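Local coordinates for protein membrane-bound lytic murein transglycosylase A (Burkholderia pseudomallei, PDB 6QK4) that probably cleaves peptidoglycan exolytically between N-acetylmuramic acid and N-acetylglucosamine, leaving a 1,6-anhydro bond on the muramic acid residue, at residues F90-N95 and G339-L344; L102-Y107 and R317-W322; P285-T290 and N300-A305. One frame throughout, in Å; residues are numbered along the deposited sequence.

Contact 1 of 3, residues F90-N95 and G339-L344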
loop_
_atom_site.group_PDB
_atom_site.type_symbol
_atom_site.label_atom_id
_atom_site.label_comp_id
_atom_site.label_asym_id
_atom_site.label_seq_id
_atom_site.Cartn_x
_atom_site.Cartn_y
_atom_site.Cartn_z
ATOM N N PHE A 90 -0.674 -16.732 -18.370
ATOM C CA PHE A 90 -1.258 -17.982 -17.891
ATOM C C PHE A 90 -2.388 -17.652 -16.939
ATOM O O PHE A 90 -2.151 -17.078 -15.869
ATOM C CB PHE A 90 -0.268 -18.880 -17.144
ATOM C CG PHE A 90 0.771 -19.523 -18.050
ATOM C CD1 PHE A 90 1.763 -18.734 -18.598
ATOM C CD2 PHE A 90 0.784 -20.919 -18.310
ATOM C CE1 PHE A 90 2.730 -19.265 -19.440
ATOM C CE2 PHE A 90 1.795 -21.456 -19.133
ATOM C CZ PHE A 90 2.739 -20.615 -19.703
ATOM N N GLN A 91 -3.597 -18.039 -17.304
ATOM C CA GLN A 91 -4.721 -17.885 -16.357
ATOM C C GLN A 91 -4.423 -18.641 -15.056
ATOM O O GLN A 91 -3.992 -19.794 -15.090
ATOM C CB GLN A 91 -6.014 -18.394 -17.052
ATOM C CG GLN A 91 -7.173 -18.622 -16.078
ATOM C CD GLN A 91 -8.228 -19.483 -16.702
ATOM O OE1 GLN A 91 -9.105 -18.975 -17.397
ATOM N NE2 GLN A 91 -8.149 -20.778 -16.467
ATOM N N PHE A 92 -4.573 -17.961 -13.892
ATOM C CA PHE A 92 -4.111 -18.484 -12.602
ATOM C C PHE A 92 -5.300 -18.842 -11.728
ATOM O O PHE A 92 -6.176 -17.990 -11.482
ATOM C CB PHE A 92 -3.281 -17.410 -11.921
ATOM C CG PHE A 92 -2.630 -17.845 -10.633
ATOM C CD1 PHE A 92 -1.938 -19.041 -10.564
ATOM C CD2 PHE A 92 -2.692 -17.026 -9.513
ATOM C CE1 PHE A 92 -1.279 -19.422 -9.358
ATOM C CE2 PHE A 92 -2.074 -17.429 -8.306
ATOM C CZ PHE A 92 -1.362 -18.612 -8.237
ATOM N N ALA A 93 -5.361 -20.096 -11.281
ATOM C CA ALA A 93 -6.449 -20.504 -10.412
ATOM C C ALA A 93 -5.983 -20.862 -9.002
ATOM O O ALA A 93 -4.833 -21.278 -8.777
ATOM C CB ALA A 93 -7.196 -21.695 -11.015
ATOM N N ASN A 94 -6.910 -20.712 -8.057
ATOM C CA ASN A 94 -6.734 -21.240 -6.703
ATOM C C ASN A 94 -6.606 -22.770 -6.725
ATOM O O ASN A 94 -7.014 -23.446 -7.662
ATOM C CB ASN A 94 -7.933 -20.851 -5.840
ATOM C CG ASN A 94 -7.952 -19.387 -5.526
ATOM O OD1 ASN A 94 -6.965 -18.864 -5.009
ATOM N ND2 ASN A 94 -9.063 -18.706 -5.872
ATOM N N ASN A 95 -6.047 -23.335 -5.654
ATOM C CA ASN A 95 -5.856 -24.795 -5.716
ATOM C C ASN A 95 -7.183 -25.557 -5.680
ATOM O O ASN A 95 -7.239 -26.730 -6.108
ATOM C CB ASN A 95 -4.940 -25.253 -4.576
ATOM C CG ASN A 95 -3.458 -24.957 -4.878
ATOM O OD1 ASN A 95 -2.974 -25.203 -5.995
ATOM N ND2 ASN A 95 -2.744 -24.412 -3.885
ATOM N N GLY A 339 -11.303 -10.301 -7.651
ATOM C CA GLY A 339 -10.287 -10.170 -8.692
ATOM C C GLY A 339 -9.965 -11.455 -9.435
ATOM O O GLY A 339 -10.269 -12.565 -8.985
ATOM N N ARG A 340 -9.339 -11.266 -10.595
ATOM C CA ARG A 340 -8.819 -12.346 -11.458
ATOM C C ARG A 340 -7.362 -12.052 -11.843
ATOM O O ARG A 340 -6.954 -10.886 -12.030
ATOM C CB ARG A 340 -9.635 -12.468 -12.742
ATOM C CG ARG A 340 -11.059 -12.929 -12.501
ATOM C CD ARG A 340 -11.101 -14.376 -11.998
ATOM N NE ARG A 340 -12.499 -14.797 -11.725
ATOM C CZ ARG A 340 -13.375 -15.277 -12.637
ATOM N NH1 ARG A 340 -13.048 -15.367 -13.941
ATOM N NH2 ARG A 340 -14.631 -15.586 -12.210
ATOM N N MET A 341 -6.578 -13.106 -12.017
ATOM C CA MET A 341 -5.144 -12.953 -12.312
ATOM C C MET A 341 -4.714 -13.817 -13.481
ATOM O O MET A 341 -5.202 -14.943 -13.642
ATOM C CB MET A 341 -4.250 -13.370 -11.108
ATOM C CG MET A 341 -4.339 -12.368 -10.038
ATOM S SD MET A 341 -3.266 -13.096 -8.700
ATOM C CE MET A 341 -3.381 -11.737 -7.549
ATOM N N TRP A 342 -3.775 -13.283 -14.267
ATOM C CA TRP A 342 -2.932 -14.051 -15.178
ATOM C C TRP A 342 -1.479 -13.800 -14.815
ATOM O O TRP A 342 -1.063 -12.635 -14.693
ATOM C CB TRP A 342 -3.146 -13.609 -16.643
ATOM C CG TRP A 342 -4.569 -13.879 -17.123
ATOM C CD1 TRP A 342 -4.948 -14.877 -17.982
ATOM C CD2 TRP A 342 -5.798 -13.192 -16.733
ATOM N NE1 TRP A 342 -6.352 -14.841 -18.164
ATOM C CE2 TRP A 342 -6.872 -13.854 -17.372
ATOM C CE3 TRP A 342 -6.081 -12.122 -15.853
ATOM C CZ2 TRP A 342 -8.218 -13.420 -17.252
ATOM C CZ3 TRP A 342 -7.455 -11.724 -15.676
ATOM C CH2 TRP A 342 -8.489 -12.381 -16.398
ATOM N N LEU A 343 -0.690 -14.876 -14.676
ATOM C CA LEU A 343 0.748 -14.737 -14.438
ATOM C C LEU A 343 1.477 -14.736 -15.775
ATOM O O LEU A 343 1.158 -15.535 -16.665
ATOM C CB LEU A 343 1.250 -15.899 -13.583
ATOM C CG LEU A 343 0.581 -16.170 -12.239
ATOM C CD1 LEU A 343 1.490 -17.022 -11.341
ATOM C CD2 LEU A 343 0.275 -14.940 -11.471
ATOM N N LEU A 344 2.412 -13.827 -15.944
ATOM C CA LEU A 344 3.219 -13.811 -17.158
ATOM C C LEU A 344 4.523 -14.575 -16.914
ATOM O O LEU A 344 5.158 -14.393 -15.883
ATOM C CB LEU A 344 3.589 -12.389 -17.567
ATOM C CG LEU A 344 2.497 -11.502 -18.201
ATOM C CD1 LEU A 344 1.370 -11.286 -17.309
ATOM C CD2 LEU A 344 3.112 -10.215 -18.554
HETATM O O HOH W 1 -7.752 -15.782 -11.566
#
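L343 and M341 hold the F92 ring from two directions at an antiparallel strand pair, in which strand 87-92 runs between strand 25-27 and strand 336-346. L343 CD1 sits 4.2 Å from the centroid of the F92 ring and 14° off its normal, a CH-pi contact over the face. M341 instead lies alongside F92, pointing the same way. M341 SD is 4.1 Å from F92 CD2, and the line from the ring centroid to SD is 77° off the normal, a Met-aromatic contact at the edge. F92 chi1 of -175°, with CG opposite the backbone N, carries the ring into this position.

On the other face of the sheet the pyrrole side of W342 meets backbone rather than a ring: W342 CD1 is 3.4 Å from Q91 CA, an oblique approach. F90 and L343 form a hydrogen-bonded pair, from F90 N to L343 O (2.8 Å) and from L343 N to F90 O (2.9 Å), whereas Q91 and W342 make the non-hydrogen-bonded one. F92 N reaches M341 O at 3.1 Å, but a water takes the place of the return bond, lying 2.7 Å from F92 O and 3.0 Å from M341 N.

Contact 2 of 3, residues L102-Y107 and R317-W322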
loop_
_atom_site.group_PDB
_atom_site.type_symbol
_atom_site.label_atom_id
_atom_site.label_comp_id
_atom_site.label_asym_id
_atom_site.label_seq_id
_atom_site.Cartn_x
_atom_site.Cartn_y
_atom_site.Cartn_z
ATOM N N LEU A 102 -9.236 -12.410 -3.845
ATOM C CA LEU A 102 -9.492 -11.156 -3.167
ATOM C C LEU A 102 -8.322 -10.187 -3.363
ATOM O O LEU A 102 -7.146 -10.568 -3.216
ATOM C CB LEU A 102 -9.744 -11.394 -1.676
ATOM C CG LEU A 102 -9.904 -10.155 -0.828
ATOM C CD1 LEU A 102 -11.226 -9.506 -1.183
ATOM C CD2 LEU A 102 -9.836 -10.505 0.651
ATOM N N VAL A 103 -8.644 -8.947 -3.721
ATOM C CA VAL A 103 -7.661 -7.851 -3.866
ATOM C C VAL A 103 -7.912 -6.818 -2.774
ATOM O O VAL A 103 -8.963 -6.141 -2.760
ATOM C CB VAL A 103 -7.771 -7.161 -5.227
ATOM C CG1 VAL A 103 -6.608 -6.120 -5.405
ATOM C CG2 VAL A 103 -7.654 -8.232 -6.310
ATOM N N THR A 104 -6.940 -6.650 -1.886
ATOM C CA THR A 104 -6.999 -5.573 -0.913
ATOM C C THR A 104 -5.978 -4.496 -1.309
ATOM O O THR A 104 -5.326 -4.606 -2.343
ATOM C CB THR A 104 -6.765 -6.119 0.511
ATOM O OG1 THR A 104 -5.590 -6.929 0.551
ATOM C CG2 THR A 104 -7.959 -6.992 0.947
ATOM N N GLY A 105 -5.799 -3.457 -0.482
ATOM C CA GLY A 105 -4.878 -2.386 -0.853
ATOM C C GLY A 105 -4.019 -1.896 0.297
ATOM O O GLY A 105 -4.360 -2.075 1.464
ATOM N N TYR A 106 -2.837 -1.359 -0.051
ATOM C CA TYR A 106 -1.983 -0.738 0.973
ATOM C C TYR A 106 -1.317 0.492 0.384
ATOM O O TYR A 106 -1.438 0.793 -0.821
ATOM C CB TYR A 106 -0.942 -1.712 1.521
ATOM C CG TYR A 106 0.189 -2.210 0.637
ATOM C CD1 TYR A 106 -0.048 -2.979 -0.522
ATOM C CD2 TYR A 106 1.531 -1.976 1.015
ATOM C CE1 TYR A 106 1.050 -3.474 -1.243
ATOM C CE2 TYR A 106 2.596 -2.498 0.331
ATOM C CZ TYR A 106 2.332 -3.224 -0.827
ATOM O OH TYR A 106 3.422 -3.741 -1.492
ATOM N N TYR A 107 -0.672 1.260 1.265
ATOM C CA TYR A 107 -0.072 2.535 0.876
ATOM C C TYR A 107 1.077 2.819 1.817
ATOM O O TYR A 107 1.290 2.097 2.813
ATOM C CB TYR A 107 -1.102 3.691 0.925
ATOM C CG TYR A 107 -1.400 4.190 2.320
ATOM C CD1 TYR A 107 -2.067 3.400 3.229
ATOM C CD2 TYR A 107 -1.057 5.488 2.688
ATOM C CE1 TYR A 107 -2.404 3.896 4.503
ATOM C CE2 TYR A 107 -1.378 5.993 3.952
ATOM C CZ TYR A 107 -2.039 5.186 4.840
ATOM O OH TYR A 107 -2.381 5.694 6.065
ATOM N N ARG A 317 -4.610 -13.912 -4.727
ATOM C CA ARG A 317 -4.690 -13.006 -3.580
ATOM C C ARG A 317 -3.646 -11.918 -3.801
ATOM O O ARG A 317 -2.463 -12.245 -4.024
ATOM C CB ARG A 317 -4.369 -13.783 -2.303
ATOM C CG ARG A 317 -4.496 -12.922 -1.056
ATOM C CD ARG A 317 -6.010 -12.572 -0.776
ATOM N NE ARG A 317 -6.051 -11.817 0.518
ATOM C CZ ARG A 317 -5.925 -10.492 0.658
ATOM N NH1 ARG A 317 -5.821 -9.716 -0.385
ATOM N NH2 ARG A 317 -5.883 -9.926 1.870
ATOM N N ALA A 318 -4.029 -10.646 -3.649
ATOM C CA ALA A 318 -3.026 -9.603 -3.813
ATOM C C ALA A 318 -3.333 -8.427 -2.888
ATOM O O ALA A 318 -4.517 -8.105 -2.629
ATOM C CB ALA A 318 -2.971 -9.160 -5.276
ATOM N N ASP A 319 -2.257 -7.736 -2.458
ATOM C CA ASP A 319 -2.377 -6.392 -1.871
ATOM C C ASP A 319 -1.890 -5.371 -2.912
ATOM O O ASP A 319 -0.722 -5.401 -3.314
ATOM C CB ASP A 319 -1.528 -6.286 -0.593
ATOM C CG ASP A 319 -2.250 -5.616 0.569
ATOM O OD1 ASP A 319 -3.434 -5.245 0.515
ATOM O OD2 ASP A 319 -1.596 -5.414 1.625
ATOM N N TYR A 320 -2.780 -4.496 -3.371
ATOM C CA TYR A 320 -2.452 -3.538 -4.437
ATOM C C TYR A 320 -1.796 -2.288 -3.833
ATOM O O TYR A 320 -2.402 -1.638 -2.963
ATOM C CB TYR A 320 -3.774 -3.180 -5.128
ATOM C CG TYR A 320 -3.730 -2.342 -6.361
ATOM C CD1 TYR A 320 -3.368 -2.906 -7.582
ATOM C CD2 TYR A 320 -4.056 -1.030 -6.332
ATOM C CE1 TYR A 320 -3.347 -2.128 -8.736
ATOM C CE2 TYR A 320 -4.097 -0.241 -7.479
ATOM C CZ TYR A 320 -3.724 -0.800 -8.678
ATOM O OH TYR A 320 -3.723 -0.015 -9.807
ATOM N N PHE A 321 -0.585 -1.947 -4.286
ATOM C CA PHE A 321 0.100 -0.778 -3.724
ATOM C C PHE A 321 -0.428 0.478 -4.387
ATOM O O PHE A 321 -0.144 0.729 -5.561
ATOM C CB PHE A 321 1.619 -0.898 -3.884
ATOM C CG PHE A 321 2.356 0.273 -3.342
ATOM C CD1 PHE A 321 2.288 0.576 -1.994
ATOM C CD2 PHE A 321 3.123 1.072 -4.172
ATOM C CE1 PHE A 321 2.993 1.674 -1.484
ATOM C CE2 PHE A 321 3.824 2.146 -3.697
ATOM C CZ PHE A 321 3.798 2.440 -2.315
ATOM N N TRP A 322 -1.202 1.275 -3.630
ATOM C CA TRP A 322 -1.781 2.508 -4.161
ATOM C C TRP A 322 -0.809 3.672 -4.227
ATOM O O TRP A 322 -1.060 4.598 -5.010
ATOM C CB TRP A 322 -3.028 2.896 -3.330
ATOM C CG TRP A 322 -4.220 2.159 -3.742
ATOM C CD1 TRP A 322 -4.745 1.035 -3.150
ATOM C CD2 TRP A 322 -5.036 2.428 -4.885
ATOM N NE1 TRP A 322 -5.847 0.633 -3.815
ATOM C CE2 TRP A 322 -6.055 1.454 -4.896
ATOM C CE3 TRP A 322 -5.009 3.397 -5.893
ATOM C CZ2 TRP A 322 -7.061 1.426 -5.869
ATOM C CZ3 TRP A 322 -6.000 3.355 -6.869
ATOM C CH2 TRP A 322 -7.021 2.385 -6.833
#
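R317 reaches over to L102 and T104 on the neighbouring strand. From CB its chain sets out with CG opposite the backbone N and then bends at chi2 (70°), which turns the outer half toward the other strand. R317 CD passes 3.4 Å from L102 O and also touches L102 CB. Beyond it the guanidinium lies flat against leucine: L102 CD2 stands 3.9 Å above the R317 guanidinium plane, over the centre. NH1 has two acceptors. R317 NH1 bonds to T104 OG1 at 2.9 Å and, less directly, to L102 O, which it meets 63° out of the carbonyl plane, whereas A318 N approaches that oxygen in the plane. R317 NH2 also reaches T104 OG1, at 3.3 Å, and both terminal nitrogens thus grip one hydroxyl end-on, in the guanidinium plane. T104 OG1 gives its proton to D319 OD1 at 2.7 Å, arriving from above the carboxylate plane, and thereby links arginine to aspartate.

The strands carrying this chain of bonds are parallel. Strand 317-324 belongs to the 3D domain, a family of the double-psi beta-barrel clan, and the pair joins it to strand 101-114, which overlaps the start of the MltA-specific insert. L102 O and T104 O accept from A318 N and Y320 N, while T104 N and Y106 N donate to A318 O and Y320 O.

Past D319, on the same face of the sheet, comes Y106. D319 O lies in the plane of its ring, 3.3 Å from Y106 CE1. F321 turns an edge to the Y106 face in an edge-to-face pair, ring centroids 5.2 Å apart and planes inclined at 55°. The phenol end is held outside the pair, Y106 OH bonding to D307. On the opposite face V103 CG1 packs against Y320 CB, 4.1 Å away.

Contact 3 of 3, residues P285-T290 and N300-A305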
loop_
_atom_site.group_PDB
_atom_site.type_symbol
_atom_site.label_atom_id
_atom_site.label_comp_id
_atom_site.label_asym_id
_atom_site.label_seq_id
_atom_site.Cartn_x
_atom_site.Cartn_y
_atom_site.Cartn_z
ATOM N N PRO A 285 5.366 -10.908 -13.205
ATOM C CA PRO A 285 4.361 -9.921 -13.635
ATOM C C PRO A 285 2.989 -10.581 -13.637
ATOM O O PRO A 285 2.857 -11.763 -13.944
ATOM C CB PRO A 285 4.786 -9.561 -15.078
ATOM C CG PRO A 285 6.179 -10.263 -15.265
ATOM C CD PRO A 285 6.118 -11.482 -14.343
ATOM N N VAL A 286 1.953 -9.811 -13.287
ATOM C CA VAL A 286 0.601 -10.329 -13.085
ATOM C C VAL A 286 -0.345 -9.356 -13.781
ATOM O O VAL A 286 -0.283 -8.145 -13.528
ATOM C CB VAL A 286 0.195 -10.406 -11.596
ATOM C CG1 VAL A 286 -1.246 -11.009 -11.446
ATOM C CG2 VAL A 286 1.192 -11.274 -10.812
ATOM N N PHE A 287 -1.256 -9.878 -14.636
ATOM C CA PHE A 287 -2.305 -9.005 -15.125
ATOM C C PHE A 287 -3.480 -9.166 -14.178
ATOM O O PHE A 287 -3.945 -10.297 -13.960
ATOM C CB PHE A 287 -2.710 -9.293 -16.586
ATOM C CG PHE A 287 -3.549 -8.147 -17.120
ATOM C CD1 PHE A 287 -2.933 -6.958 -17.471
ATOM C CD2 PHE A 287 -4.938 -8.202 -17.101
ATOM C CE1 PHE A 287 -3.631 -5.887 -17.883
ATOM C CE2 PHE A 287 -5.700 -7.063 -17.506
ATOM C CZ PHE A 287 -5.041 -5.890 -17.857
ATOM N N LEU A 288 -3.887 -8.050 -13.551
ATOM C CA LEU A 288 -4.888 -8.036 -12.504
ATOM C C LEU A 288 -6.178 -7.422 -13.054
ATOM O O LEU A 288 -6.160 -6.307 -13.544
ATOM C CB LEU A 288 -4.344 -7.227 -11.298
ATOM C CG LEU A 288 -5.185 -7.248 -10.034
ATOM C CD1 LEU A 288 -5.413 -8.667 -9.505
ATOM C CD2 LEU A 288 -4.496 -6.366 -8.937
ATOM N N GLN A 289 -7.286 -8.147 -12.914
ATOM C CA GLN A 289 -8.601 -7.633 -13.271
ATOM C C GLN A 289 -9.401 -7.539 -11.987
ATOM O O GLN A 289 -9.586 -8.555 -11.308
ATOM C CB GLN A 289 -9.257 -8.591 -14.257
ATOM C CG GLN A 289 -10.725 -8.124 -14.609
ATOM C CD GLN A 289 -11.350 -9.070 -15.621
ATOM O OE1 GLN A 289 -10.922 -10.232 -15.756
ATOM N NE2 GLN A 289 -12.339 -8.583 -16.347
ATOM N N THR A 290 -9.852 -6.328 -11.646
ATOM C CA THR A 290 -10.547 -6.111 -10.368
ATOM C C THR A 290 -11.435 -4.848 -10.525
ATOM O O THR A 290 -11.817 -4.502 -11.652
ATOM C CB THR A 290 -9.526 -6.109 -9.200
ATOM O OG1 THR A 290 -10.258 -5.998 -7.980
ATOM C CG2 THR A 290 -8.562 -4.891 -9.235
ATOM N N ASN A 300 -8.248 -2.724 -14.550
ATOM C CA ASN A 300 -7.481 -3.754 -15.237
ATOM C C ASN A 300 -6.036 -3.293 -15.337
ATOM O O ASN A 300 -5.762 -2.258 -15.949
ATOM C CB ASN A 300 -8.051 -3.969 -16.648
ATOM C CG ASN A 300 -9.381 -4.736 -16.609
ATOM O OD1 ASN A 300 -9.395 -5.962 -16.491
ATOM N ND2 ASN A 300 -10.486 -4.016 -16.747
ATOM N N ARG A 301 -5.102 -4.010 -14.690
ATOM C CA ARG A 301 -3.793 -3.373 -14.469
ATOM C C ARG A 301 -2.704 -4.441 -14.548
ATOM O O ARG A 301 -2.813 -5.466 -13.852
ATOM C CB ARG A 301 -3.661 -2.746 -13.043
ATOM C CG ARG A 301 -3.795 -1.218 -12.846
ATOM C CD ARG A 301 -2.628 -0.552 -13.346
ATOM N NE ARG A 301 -2.401 0.855 -13.052
ATOM C CZ ARG A 301 -2.637 1.860 -13.887
ATOM N NH1 ARG A 301 -3.316 1.661 -15.021
ATOM N NH2 ARG A 301 -2.246 3.081 -13.557
ATOM N N LEU A 302 -1.671 -4.209 -15.364
ATOM C CA LEU A 302 -0.461 -5.028 -15.325
ATOM C C LEU A 302 0.381 -4.548 -14.157
ATOM O O LEU A 302 0.741 -3.371 -14.087
ATOM C CB LEU A 302 0.327 -4.907 -16.628
ATOM C CG LEU A 302 1.631 -5.746 -16.660
ATOM C CD1 LEU A 302 1.413 -7.266 -16.544
ATOM C CD2 LEU A 302 2.370 -5.402 -17.932
ATOM N N VAL A 303 0.655 -5.459 -13.227
ATOM C CA VAL A 303 1.414 -5.161 -12.021
ATOM C C VAL A 303 2.537 -6.200 -11.896
ATOM O O VAL A 303 2.633 -7.197 -12.652
ATOM C CB VAL A 303 0.512 -5.179 -10.770
ATOM C CG1 VAL A 303 -0.668 -4.147 -10.950
ATOM C CG2 VAL A 303 -0.132 -6.569 -10.576
ATOM N N PHE A 304 3.408 -5.972 -10.897
ATOM C CA PHE A 304 4.534 -6.900 -10.679
ATOM C C PHE A 304 4.542 -7.333 -9.230
ATOM O O PHE A 304 4.343 -6.507 -8.343
ATOM C CB PHE A 304 5.871 -6.229 -11.024
ATOM C CG PHE A 304 6.034 -5.972 -12.502
ATOM C CD1 PHE A 304 5.472 -4.852 -13.053
ATOM C CD2 PHE A 304 6.820 -6.839 -13.287
ATOM C CE1 PHE A 304 5.625 -4.622 -14.445
ATOM C CE2 PHE A 304 6.982 -6.634 -14.670
ATOM C CZ PHE A 304 6.338 -5.505 -15.227
ATOM N N ALA A 305 4.727 -8.640 -8.991
ATOM C CA ALA A 305 4.793 -9.158 -7.616
ATOM C C ALA A 305 6.128 -8.781 -6.988
ATOM O O ALA A 305 7.166 -9.371 -7.303
ATOM C CB ALA A 305 4.593 -10.679 -7.651
#
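F287 spreads its ring across the backbone of N300 to L302, while four main-chain hydrogen bonds fix the strands in antiparallel register. These bonds come in two reciprocal pairs: V286 with V303, where V303 N to V286 O is 2.9 Å and almost straight at 177°, and L288 with R301, where both N-to-O distances are 2.8 Å. P285-F304, F287-L302 and Q289-N300 are the non-hydrogen-bonded positions. There CA-H...O contacts assist, among them N300 CA to L288 O at 3.3 Å.

Ring contacts fall on the face that bears P285, F287 and Q289. With chi1 at -166°, F287 swings its ring to the partner strand, and R301 O lies 3.9 Å above the F287 ring plane, toward the rim. At the other end P285 CB packs obliquely on F304 CE2 at 3.7 Å.

Aliphatic contacts occupy the reverse face, where V303 CG2 packs on V286 CB at 4.0 Å, more loosely on L288 CB, and close to V286 O. M341 and L343 of strand 336-346 extend this layer beside V286, and Y320 closes on L288 and V303.

Polar side chains meet at Q289 and N300, which run side by side with amide planes 47° apart. Both amide nitrogens bond to A13 O. N300 OD1, however, is buried without a hydrogen-bonding partner in the model, 3.2 Å from Q289 CG.

Nine residues lie between the segments, and the pairing is that of a beta hairpin, strands 285-291 and 298-307, within the 3D family region and consistent with its assignment to the double-psi beta-barrel clan.

Strand 336-346 connects all three contacts: it supplies one side of contact 1, borders strand 285-291 of contact 3 and pairs with strand 101-114 of contact 2. Centres of contacts 1 and 3 are about 10 Å apart, those of 2 and 3 about 11 Å, and those of 1 and 2 about 16 Å. Along the chain the pairings enclose one another, with the hairpin 285-290/300-305 innermost, then 102-107/317-322, then 90-95/339-344. Early strands are therefore brought against the C-terminal 3D region, and most of the MltA-specific insert falls between the two strands of contact 2. M341 CE against A318 CB, at 3.5 Å, joins contact 1 to contact 2.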